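Local atomic coordinates of beta-N-acetylhexosaminidase (Akkermansia muciniphila, PDB entry 6JEB), a protein that hydrolyses terminal non-reducing N-acetylhexosamine units from N-glycans and chitobiose, as a zinc-containing member of glycosyl hydrolase family 20. Residues Gln305-Gly310 and His396-Ala401; Gly256-Thr261 and Tyr322-Gly327; Gln331-Thr336 and Gly390-Val395. One frame throughout, in Å; residues are numbered along the deposited sequence. Where two conformers were deposited one is given.

Interaction 1 of 3, residues Gln305-Gly310 and His396-Ala401; sequences QFWYEG and HAPVWA. With ACM (acetamide), chain C.
In the pocket that holds acetamide, the indoles of W307 and W400 meet across the barrel interior. Their six-membered parts touch, W307 CZ2 lying 3.6 Å from W400 CH2. These two rings have centroids 5.5 Å apart and planes inclined at 45°. Each side chain has CG anti to its carbonyl carbon (chi1 -61° in both), which lets the end of the indole come nearer the other segment although the CB bond does not point there. Such reach is needed, for even the nearest CA atoms, those of W307 and H396, are 11.5 Å apart. In the TIM barrel of the catalytic domain, strands 303-307 and 392-399 are separated by two others, 320-323 and 342-345, and the wide indoles bridge most of the distance. P398 adds a rigid, apolar neighbour: its CG lies 4.2 Å from W307 CH2, and its CB lies over one face of the W400 ring, toward the rim. The acetamide methyl, C2, sits over the centre of a W307 face, 3.4 Å from CD2, while its O lies 3.6 Å from W400 CZ2. Tryptophan suits both places, since its broad apolar surface fits a methyl-bearing amide; such a fit is consistent with a pocket for the substrate's N-acetyl group. W307 NE1 is hydrogen-bonded to E187, and Y352 meets the W400 ring and hydrogen-bonds the acetamide.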
loop_
_atom_site.group_PDB
_atom_site.type_symbol
_atom_site.label_atom_id
_atom_site.label_comp_id
_atom_site.label_asym_id
_atom_site.label_seq_id
_atom_site.Cartn_x
_atom_site.Cartn_y
_atom_site.Cartn_z
ATOM N N GLN A 305 7.183 10.519 2.941
ATOM C CA GLN A 305 7.525 9.610 1.853
ATOM C C GLN A 305 6.973 10.185 0.555
ATOM O O GLN A 305 6.119 11.072 0.573
ATOM C CB GLN A 305 6.963 8.200 2.061
ATOM C CG GLN A 305 7.302 7.575 3.393
ATOM C CD GLN A 305 6.735 6.178 3.512
ATOM O OE1 GLN A 305 5.616 5.916 3.061
ATOM N NE2 GLN A 305 7.497 5.271 4.117
ATOM N N PHE A 306 7.458 9.662 -0.577
ATOM C CA PHE A 306 7.102 10.204 -1.885
ATOM C C PHE A 306 7.036 9.086 -2.914
ATOM O O PHE A 306 7.775 8.103 -2.822
ATOM C CB PHE A 306 8.157 11.199 -2.389
ATOM C CG PHE A 306 8.537 12.247 -1.384
ATOM C CD1 PHE A 306 9.528 11.995 -0.440
ATOM C CD2 PHE A 306 7.927 13.495 -1.397
ATOM C CE1 PHE A 306 9.887 12.962 0.487
ATOM C CE2 PHE A 306 8.285 14.462 -0.470
ATOM C CZ PHE A 306 9.269 14.194 0.468
ATOM N N TRP A 307 6.179 9.265 -3.926
ATOM C CA TRP A 307 6.314 8.496 -5.161
ATOM C C TRP A 307 7.562 8.983 -5.888
ATOM O O TRP A 307 7.695 10.181 -6.158
ATOM C CB TRP A 307 5.090 8.686 -6.064
ATOM C CG TRP A 307 3.784 8.243 -5.460
ATOM C CD1 TRP A 307 2.744 9.047 -5.080
ATOM C CD2 TRP A 307 3.378 6.895 -5.166
ATOM N NE1 TRP A 307 1.718 8.288 -4.561
ATOM C CE2 TRP A 307 2.082 6.963 -4.603
ATOM C CE3 TRP A 307 3.976 5.641 -5.336
ATOM C CZ2 TRP A 307 1.380 5.828 -4.205
ATOM C CZ3 TRP A 307 3.276 4.507 -4.938
ATOM C CH2 TRP A 307 1.990 4.611 -4.378
ATOM N N TYR A 308 8.483 8.072 -6.194
ATOM C CA TYR A 308 9.703 8.463 -6.893
ATOM C C TYR A 308 9.385 8.851 -8.332
ATOM O O TYR A 308 8.759 8.081 -9.066
ATOM C CB TYR A 308 10.690 7.299 -6.893
ATOM C CG TYR A 308 12.032 7.661 -7.480
ATOM C CD1 TYR A 308 12.785 8.697 -6.945
ATOM C CD2 TYR A 308 12.549 6.964 -8.564
ATOM C CE1 TYR A 308 14.032 9.032 -7.475
ATOM C CE2 TYR A 308 13.793 7.294 -9.107
ATOM C CZ TYR A 308 14.526 8.329 -8.555
ATOM O OH TYR A 308 15.759 8.667 -9.072
ATOM N N GLU A 309 9.822 10.044 -8.743
ATOM C CA GLU A 309 9.511 10.555 -10.075
ATOM C C GLU A 309 10.735 10.658 -10.983
ATOM O O GLU A 309 10.686 11.343 -12.007
ATOM C CB GLU A 309 8.732 11.874 -10.004
ATOM C CG GLU A 309 7.279 11.678 -9.558
ATOM C CD GLU A 309 6.444 10.938 -10.594
ATOM O OE1 GLU A 309 5.759 11.596 -11.398
ATOM O OE2 GLU A 309 6.474 9.691 -10.618
ATOM N N GLY A 310 11.824 9.976 -10.635
ATOM C CA GLY A 310 12.954 9.850 -11.529
ATOM C C GLY A 310 14.013 10.925 -11.415
ATOM O O GLY A 310 15.009 10.863 -12.145
ATOM N N HIS A 396 5.467 -3.088 -2.059
ATOM C CA HIS A 396 4.238 -2.337 -1.826
ATOM C C HIS A 396 3.383 -2.428 -3.080
ATOM O O HIS A 396 3.854 -2.094 -4.171
ATOM C CB HIS A 396 4.622 -0.879 -1.556
ATOM C CG HIS A 396 3.559 -0.051 -0.901
ATOM N ND1 HIS A 396 3.316 -0.090 0.456
ATOM C CD2 HIS A 396 2.728 0.894 -1.408
ATOM C CE1 HIS A 396 2.366 0.779 0.755
ATOM N NE2 HIS A 396 1.990 1.390 -0.359
ATOM N N ALA A 397 2.136 -2.865 -2.935
ATOM C CA ALA A 397 1.254 -3.043 -4.090
ATOM C C ALA A 397 0.039 -2.133 -3.995
ATOM O O ALA A 397 -0.834 -2.358 -3.135
ATOM C CB ALA A 397 0.807 -4.501 -4.200
ATOM N N PRO A 398 -0.070 -1.113 -4.842
ATOM C CA PRO A 398 -1.276 -0.271 -4.844
ATOM C C PRO A 398 -2.421 -0.922 -5.603
ATOM O O PRO A 398 -2.238 -1.501 -6.681
ATOM C CB PRO A 398 -0.822 1.003 -5.576
ATOM C CG PRO A 398 0.681 0.899 -5.699
ATOM C CD PRO A 398 1.006 -0.555 -5.677
ATOM N N VAL A 399 -3.626 -0.787 -5.043
ATOM C CA VAL A 399 -4.833 -1.216 -5.741
ATOM C C VAL A 399 -5.617 0.032 -6.140
ATOM O O VAL A 399 -6.644 0.367 -5.533
ATOM C CB VAL A 399 -5.674 -2.210 -4.918
ATOM C CG1 VAL A 399 -6.618 -2.981 -5.842
ATOM C CG2 VAL A 399 -4.781 -3.192 -4.144
ATOM N N TRP A 400 -5.125 0.732 -7.160
ATOM C CA TRP A 400 -5.744 1.982 -7.585
ATOM C C TRP A 400 -7.191 1.734 -7.986
ATOM O O TRP A 400 -7.519 0.707 -8.587
ATOM C CB TRP A 400 -4.979 2.550 -8.775
ATOM C CG TRP A 400 -3.542 2.863 -8.470
ATOM C CD1 TRP A 400 -2.437 2.154 -8.866
ATOM C CD2 TRP A 400 -3.059 3.983 -7.722
ATOM N NE1 TRP A 400 -1.294 2.767 -8.401
ATOM C CE2 TRP A 400 -1.647 3.898 -7.704
ATOM C CE3 TRP A 400 -3.685 5.060 -7.075
ATOM C CZ2 TRP A 400 -0.852 4.830 -7.045
ATOM C CZ3 TRP A 400 -2.894 5.996 -6.428
ATOM C CH2 TRP A 400 -1.489 5.879 -6.424
ATOM N N ALA A 401 -8.065 2.687 -7.658
ATOM C CA ALA A 401 -9.497 2.415 -7.698
ATOM C C ALA A 401 -10.277 3.331 -8.633
ATOM O O ALA A 401 -11.496 3.445 -8.478
ATOM C CB ALA A 401 -10.099 2.407 -6.292
HETATM C C1 ACM C . 1.108 6.740 -9.485
HETATM O O ACM C . 0.941 5.717 -10.070
HETATM N N ACM C . 0.443 7.910 -9.961
HETATM C C2 ACM C . 2.000 6.873 -8.263
#

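Interaction 2 of 3, residues Gly256-Thr261 and Tyr322-Gly327; sequences GDEAPT and YAWRQG. With ACM (acetamide), chain C.
E258 OE2 accepts a hydrogen bond of 2.8 Å from a water molecule, which takes only a weak one from R325 NH1. That water is a thin link, for E258 OE2 and R325 NH2 stand 4.7 Å apart; E309 makes another, its OE1 accepting from E258 N and salt-bridging R325. The direct contact is one of packing, E258 CG lying 3.7 Å from R325 NH2. E258 OE2 also comes 3.8 Å from W324 CH2, carboxylate and indole nearly perpendicular (86°). W324 has CG between its backbone N and carbonyl carbon (chi1 69°), turning the flat, wide indole toward loop 256-261 as a wall. R325 CG rests over one face, its guanidinium alongside with W324 CZ2 over it, toward the rim; acetamide lies over the opposite face, its O 3.3 Å from W324 CZ3. D257 OD2 holds the acetamide N by a doubtfully short bond, and E258 OE1 bonds H193. The pair is consistent with the Asp-Glu of family 20, where aspartate orients the N-acetyl group for substrate-assisted catalysis and glutamate is the general acid. Loop 256-261 joins strand 251-253 to helix 262-266; W324 and R325 follow strand 320-323, and strand 303-307 lies between these strands.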
loop_
_atom_site.group_PDB
_atom_site.type_symbol
_atom_site.label_atom_id
_atom_site.label_comp_id
_atom_site.label_asym_id
_atom_site.label_seq_id
_atom_site.Cartn_x
_atom_site.Cartn_y
_atom_site.Cartn_z
ATOM N N GLY A 256 3.385 13.335 -4.619
ATOM C CA GLY A 256 4.353 13.935 -5.514
ATOM C C GLY A 256 4.359 13.365 -6.913
ATOM O O GLY A 256 5.208 13.760 -7.719
ATOM N N ASP A 257 3.439 12.457 -7.229
ATOM C CA ASP A 257 3.422 11.822 -8.535
ATOM C C ASP A 257 2.721 12.694 -9.571
ATOM O O ASP A 257 1.805 13.463 -9.259
ATOM C CB ASP A 257 2.719 10.467 -8.457
ATOM C CG ASP A 257 1.296 10.566 -7.916
ATOM O OD1 ASP A 257 1.066 11.312 -6.945
ATOM O OD2 ASP A 257 0.404 9.889 -8.465
ATOM N N GLU A 258 3.172 12.566 -10.819
ATOM C CA GLU A 258 2.474 13.122 -11.981
ATOM C C GLU A 258 2.102 14.585 -11.765
ATOM O O GLU A 258 0.944 14.992 -11.919
ATOM C CB GLU A 258 1.259 12.271 -12.363
ATOM C CG GLU A 258 1.623 10.814 -12.624
ATOM C CD GLU A 258 0.415 9.926 -12.863
ATOM O OE1 GLU A 258 -0.609 10.095 -12.170
ATOM O OE2 GLU A 258 0.493 9.040 -13.740
ATOM N N ALA A 259 3.109 15.377 -11.392
ATOM C CA ALA A 259 2.946 16.791 -11.060
ATOM C C ALA A 259 3.716 17.624 -12.079
ATOM O O ALA A 259 4.793 18.160 -11.770
ATOM C CB ALA A 259 3.414 17.082 -9.635
ATOM N N PRO A 260 3.187 17.772 -13.297
ATOM C CA PRO A 260 3.859 18.625 -14.282
ATOM C C PRO A 260 3.854 20.064 -13.793
ATOM O O PRO A 260 2.924 20.508 -13.120
ATOM C CB PRO A 260 2.990 18.464 -15.531
ATOM C CG PRO A 260 1.628 18.191 -14.994
ATOM C CD PRO A 260 1.851 17.348 -13.757
ATOM N N THR A 261 4.907 20.801 -14.134
ATOM C CA THR A 261 5.130 22.098 -13.508
ATOM C C THR A 261 4.764 23.282 -14.397
ATOM O O THR A 261 5.090 24.420 -14.047
ATOM C CB THR A 261 6.572 22.213 -13.024
ATOM O OG1 THR A 261 7.452 21.875 -14.096
ATOM C CG2 THR A 261 6.819 21.271 -11.842
ATOM N N TYR A 322 9.107 5.630 -3.312
ATOM C CA TYR A 322 8.526 4.417 -3.880
ATOM C C TYR A 322 8.817 4.386 -5.375
ATOM O O TYR A 322 8.352 5.259 -6.117
ATOM C CB TYR A 322 7.009 4.400 -3.698
ATOM C CG TYR A 322 6.490 4.263 -2.288
ATOM C CD1 TYR A 322 6.633 5.287 -1.356
ATOM C CD2 TYR A 322 5.795 3.126 -1.901
ATOM C CE1 TYR A 322 6.121 5.158 -0.070
ATOM C CE2 TYR A 322 5.276 2.998 -0.625
ATOM C CZ TYR A 322 5.435 4.015 0.282
ATOM O OH TYR A 322 4.907 3.866 1.542
ATOM N N ALA A 323 9.549 3.367 -5.822
ATOM C CA ALA A 323 9.777 3.175 -7.249
ATOM C C ALA A 323 8.541 2.543 -7.871
ATOM O O ALA A 323 8.056 1.515 -7.394
ATOM C CB ALA A 323 10.989 2.267 -7.468
ATOM N N TRP A 324 8.017 3.166 -8.919
ATOM C CA TRP A 324 6.794 2.664 -9.539
ATOM C C TRP A 324 6.785 2.711 -11.058
ATOM O O TRP A 324 6.138 1.856 -11.673
ATOM C CB TRP A 324 5.568 3.425 -9.014
ATOM C CG TRP A 324 5.470 4.869 -9.450
ATOM C CD1 TRP A 324 6.081 5.949 -8.872
ATOM C CD2 TRP A 324 4.682 5.386 -10.533
ATOM N NE1 TRP A 324 5.725 7.102 -9.536
ATOM C CE2 TRP A 324 4.869 6.784 -10.558
ATOM C CE3 TRP A 324 3.846 4.800 -11.492
ATOM C CZ2 TRP A 324 4.238 7.606 -11.494
ATOM C CZ3 TRP A 324 3.221 5.617 -12.417
ATOM C CH2 TRP A 324 3.423 7.005 -12.413
ATOM N N ARG A 325 7.472 3.653 -11.692
ATOM C CA ARG A 325 7.317 3.834 -13.123
ATOM C C ARG A 325 7.867 2.650 -13.900
ATOM O O ARG A 325 8.916 2.091 -13.561
ATOM C CB ARG A 325 7.982 5.130 -13.562
ATOM C CG ARG A 325 7.170 6.328 -13.117
ATOM C CD ARG A 325 7.645 7.599 -13.732
ATOM N NE ARG A 325 6.772 8.730 -13.413
ATOM C CZ ARG A 325 5.787 9.164 -14.196
ATOM N NH1 ARG A 325 5.535 8.566 -15.353
ATOM N NH2 ARG A 325 5.064 10.215 -13.836
ATOM N N GLN A 326 7.142 2.280 -14.954
ATOM C CA GLN A 326 7.508 1.136 -15.774
ATOM C C GLN A 326 8.901 1.316 -16.366
ATOM O O GLN A 326 9.273 2.406 -16.810
ATOM C CB GLN A 326 6.471 0.967 -16.887
ATOM C CG GLN A 326 6.876 0.020 -18.003
ATOM C CD GLN A 326 7.285 0.757 -19.265
ATOM O OE1 GLN A 326 6.480 1.466 -19.873
ATOM N NE2 GLN A 326 8.544 0.598 -19.663
ATOM N N GLY A 327 9.680 0.237 -16.346
ATOM C CA GLY A 327 10.990 0.213 -16.960
ATOM C C GLY A 327 12.089 0.899 -16.180
ATOM O O GLY A 327 13.227 0.939 -16.659
HETATM C C1 ACM C . 1.108 6.740 -9.485
HETATM O O ACM C . 0.941 5.717 -10.070
HETATM N N ACM C . 0.443 7.910 -9.961
HETATM C C2 ACM C . 2.000 6.873 -8.263
HETATM O O HOH W 1 2.253 9.106 -15.882
#

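Interaction 3 of 3, residues Gln331-Thr336 and Gly390-Val395; sequences QSIEKT and GHIRGV
The imidazole of H391 is the polar point of this contact, its NE2 donating to two oxygens of the helix 329-339. CG lies between the backbone N and the carbonyl carbon (chi1 62°), which brings the ring to the helix. One acceptor is the backbone I333 O, 3.0 Å from NE2, met on a lone pair in its carbonyl plane but tilted from the ring plane and with a bent N-H...O angle of 130°. The other is T336 OG1, also 3.0 Å from NE2 and almost in the ring plane. One N-H is thus shared. T336 OG1 gives its hydrogen to S332 O at 2.7 Å, one turn back, and so meets H391 as an acceptor. Here the crossover helix between strands 320-323 and 342-345 of the barrel packs on the outside of the sheet, and H391 immediately precedes strand 392-399, next in order. The tight part joins these bonds to packing: I333 CG2 lies 3.8 Å from H391 CE1, and I333 CD1 3.9 Å from I392 CD1. The branched isoleucines meet at these methyls, I333 also touching L343 and M345. Replacing H391 by an alanine would probably leave I333 O and T336 OG1 without their shared donor and open a gap beside I333 CG2. Toward solvent the contact is loose, the CB bonds of E334 and K335 turning away from the strand segment and K335 standing exposed.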
loop_
_atom_site.group_PDB
_atom_site.type_symbol
_atom_site.label_atom_id
_atom_site.label_comp_id
_atom_site.label_asym_id
_atom_site.label_seq_id
_atom_site.Cartn_x
_atom_site.Cartn_y
_atom_site.Cartn_z
ATOM N N GLN A 331 17.261 1.455 -12.608
ATOM C CA GLN A 331 17.800 2.806 -12.501
ATOM C C GLN A 331 17.414 3.447 -11.175
ATOM O O GLN A 331 18.222 4.155 -10.561
ATOM C CB GLN A 331 17.318 3.654 -13.680
ATOM C CG GLN A 331 17.609 3.049 -15.052
ATOM C CD GLN A 331 16.487 2.147 -15.563
ATOM O OE1 GLN A 331 16.021 1.240 -14.864
ATOM N NE2 GLN A 331 16.045 2.401 -16.792
ATOM N N SER A 332 16.189 3.194 -10.704
ATOM C CA SER A 332 15.752 3.765 -9.436
ATOM C C SER A 332 16.560 3.216 -8.270
ATOM O O SER A 332 16.936 3.965 -7.362
ATOM C CB SER A 332 14.263 3.498 -9.229
ATOM O OG SER A 332 13.499 4.099 -10.261
ATOM N N ILE A 333 16.828 1.908 -8.270
ATOM C CA ILE A 333 17.647 1.320 -7.213
ATOM C C ILE A 333 19.015 1.989 -7.176
ATOM O O ILE A 333 19.508 2.384 -6.111
ATOM C CB ILE A 333 17.756 -0.205 -7.400
ATOM C CG1 ILE A 333 16.380 -0.863 -7.246
ATOM C CG2 ILE A 333 18.749 -0.795 -6.404
ATOM C CD1 ILE A 333 16.355 -2.320 -7.661
ATOM N N GLU A 334 19.620 2.168 -8.350
ATOM C CA GLU A 334 20.966 2.726 -8.428
ATOM C C GLU A 334 20.980 4.200 -8.036
ATOM O O GLU A 334 21.846 4.643 -7.272
ATOM C CB GLU A 334 21.517 2.539 -9.842
ATOM C CG GLU A 334 22.751 3.367 -10.151
ATOM C CD GLU A 334 23.208 3.200 -11.584
ATOM O OE1 GLU A 334 23.534 2.061 -11.975
ATOM O OE2 GLU A 334 23.227 4.206 -12.326
ATOM N N LYS A 335 20.022 4.978 -8.550
ATOM C CA LYS A 335 20.018 6.414 -8.280
ATOM C C LYS A 335 19.666 6.719 -6.827
ATOM O O LYS A 335 20.216 7.654 -6.236
ATOM C CB LYS A 335 19.059 7.138 -9.230
ATOM C CG LYS A 335 19.464 7.101 -10.695
ATOM C CD LYS A 335 20.819 7.748 -10.928
ATOM C CE LYS A 335 21.283 7.533 -12.363
ATOM N NZ LYS A 335 22.720 7.144 -12.442
ATOM N N THR A 336 18.738 5.963 -6.234
ATOM C CA THR A 336 18.412 6.218 -4.834
ATOM C C THR A 336 19.583 5.873 -3.923
ATOM O O THR A 336 19.834 6.573 -2.935
ATOM C CB THR A 336 17.140 5.477 -4.415
ATOM O OG1 THR A 336 17.272 4.079 -4.700
ATOM C CG2 THR A 336 15.924 6.047 -5.138
ATOM N N GLY A 390 20.758 -2.786 -0.429
ATOM C CA GLY A 390 20.385 -2.881 0.972
ATOM C C GLY A 390 19.510 -1.752 1.467
ATOM O O GLY A 390 18.933 -1.868 2.554
ATOM N N HIS A 391 19.409 -0.668 0.706
ATOM C CA HIS A 391 18.531 0.444 1.034
ATOM C C HIS A 391 17.087 0.192 0.618
ATOM O O HIS A 391 16.231 1.056 0.845
ATOM C CB HIS A 391 19.056 1.726 0.378
ATOM C CG HIS A 391 19.075 1.664 -1.117
ATOM N ND1 HIS A 391 19.815 0.730 -1.811
ATOM C CD2 HIS A 391 18.439 2.412 -2.049
ATOM C CE1 HIS A 391 19.634 0.907 -3.107
ATOM N NE2 HIS A 391 18.799 1.918 -3.278
ATOM N N ILE A 392 16.796 -0.961 0.023
ATOM C CA ILE A 392 15.421 -1.341 -0.287
ATOM C C ILE A 392 14.767 -1.844 0.993
ATOM O O ILE A 392 15.251 -2.795 1.619
ATOM C CB ILE A 392 15.368 -2.405 -1.391
ATOM C CG1 ILE A 392 15.931 -1.844 -2.697
ATOM C CG2 ILE A 392 13.934 -2.909 -1.584
ATOM C CD1 ILE A 392 16.109 -2.890 -3.789
ATOM N N ARG A 393 13.668 -1.200 1.386
ATOM C CA ARG A 393 12.969 -1.532 2.617
ATOM C C ARG A 393 11.900 -2.595 2.427
ATOM O O ARG A 393 11.475 -3.201 3.419
ATOM C CB ARG A 393 12.314 -0.282 3.214
ATOM C CG ARG A 393 13.296 0.840 3.535
ATOM C CD ARG A 393 12.567 2.076 4.040
ATOM N NE ARG A 393 11.847 1.826 5.287
ATOM C CZ ARG A 393 11.098 2.730 5.910
ATOM N NH1 ARG A 393 10.971 3.950 5.404
ATOM N NH2 ARG A 393 10.476 2.419 7.042
ATOM N N GLY A 394 11.451 -2.833 1.203
ATOM C CA GLY A 394 10.459 -3.866 0.986
ATOM C C GLY A 394 9.634 -3.600 -0.266
ATOM O O GLY A 394 10.114 -3.004 -1.231
ATOM N N VAL A 395 8.395 -4.070 -0.222
ATOM C CA VAL A 395 7.536 -4.155 -1.395
ATOM C C VAL A 395 6.178 -3.572 -1.041
ATOM O O VAL A 395 5.774 -3.563 0.124
ATOM C CB VAL A 395 7.411 -5.623 -1.869
ATOM C CG1 VAL A 395 6.580 -6.451 -0.883
ATOM C CG2 VAL A 395 6.854 -5.700 -3.276
#

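All three contacts belong to the TIM barrel of the catalytic domain. Interactions 1 and 2 lie at the C-terminal ends of strands, their centres about 8 Å apart, and both touch the acetamide; neighbouring strands 303-307 and 320-323 join them, Q305 OE1 meeting Y322 OH at 2.6 Å. Interaction 3 is on the outer side, its centre about 14 Å from that of interaction 1 and 15 Å from that of interaction 2. It shares strand 392-399 with interaction 1. Along the chain interactions 1 and 2 alternate segments, whereas interaction 3 follows interaction 2 and is nested within interaction 1. Strand 392-399 thus begins at the helix contact of interaction 3 and leads into the pocket of interaction 1.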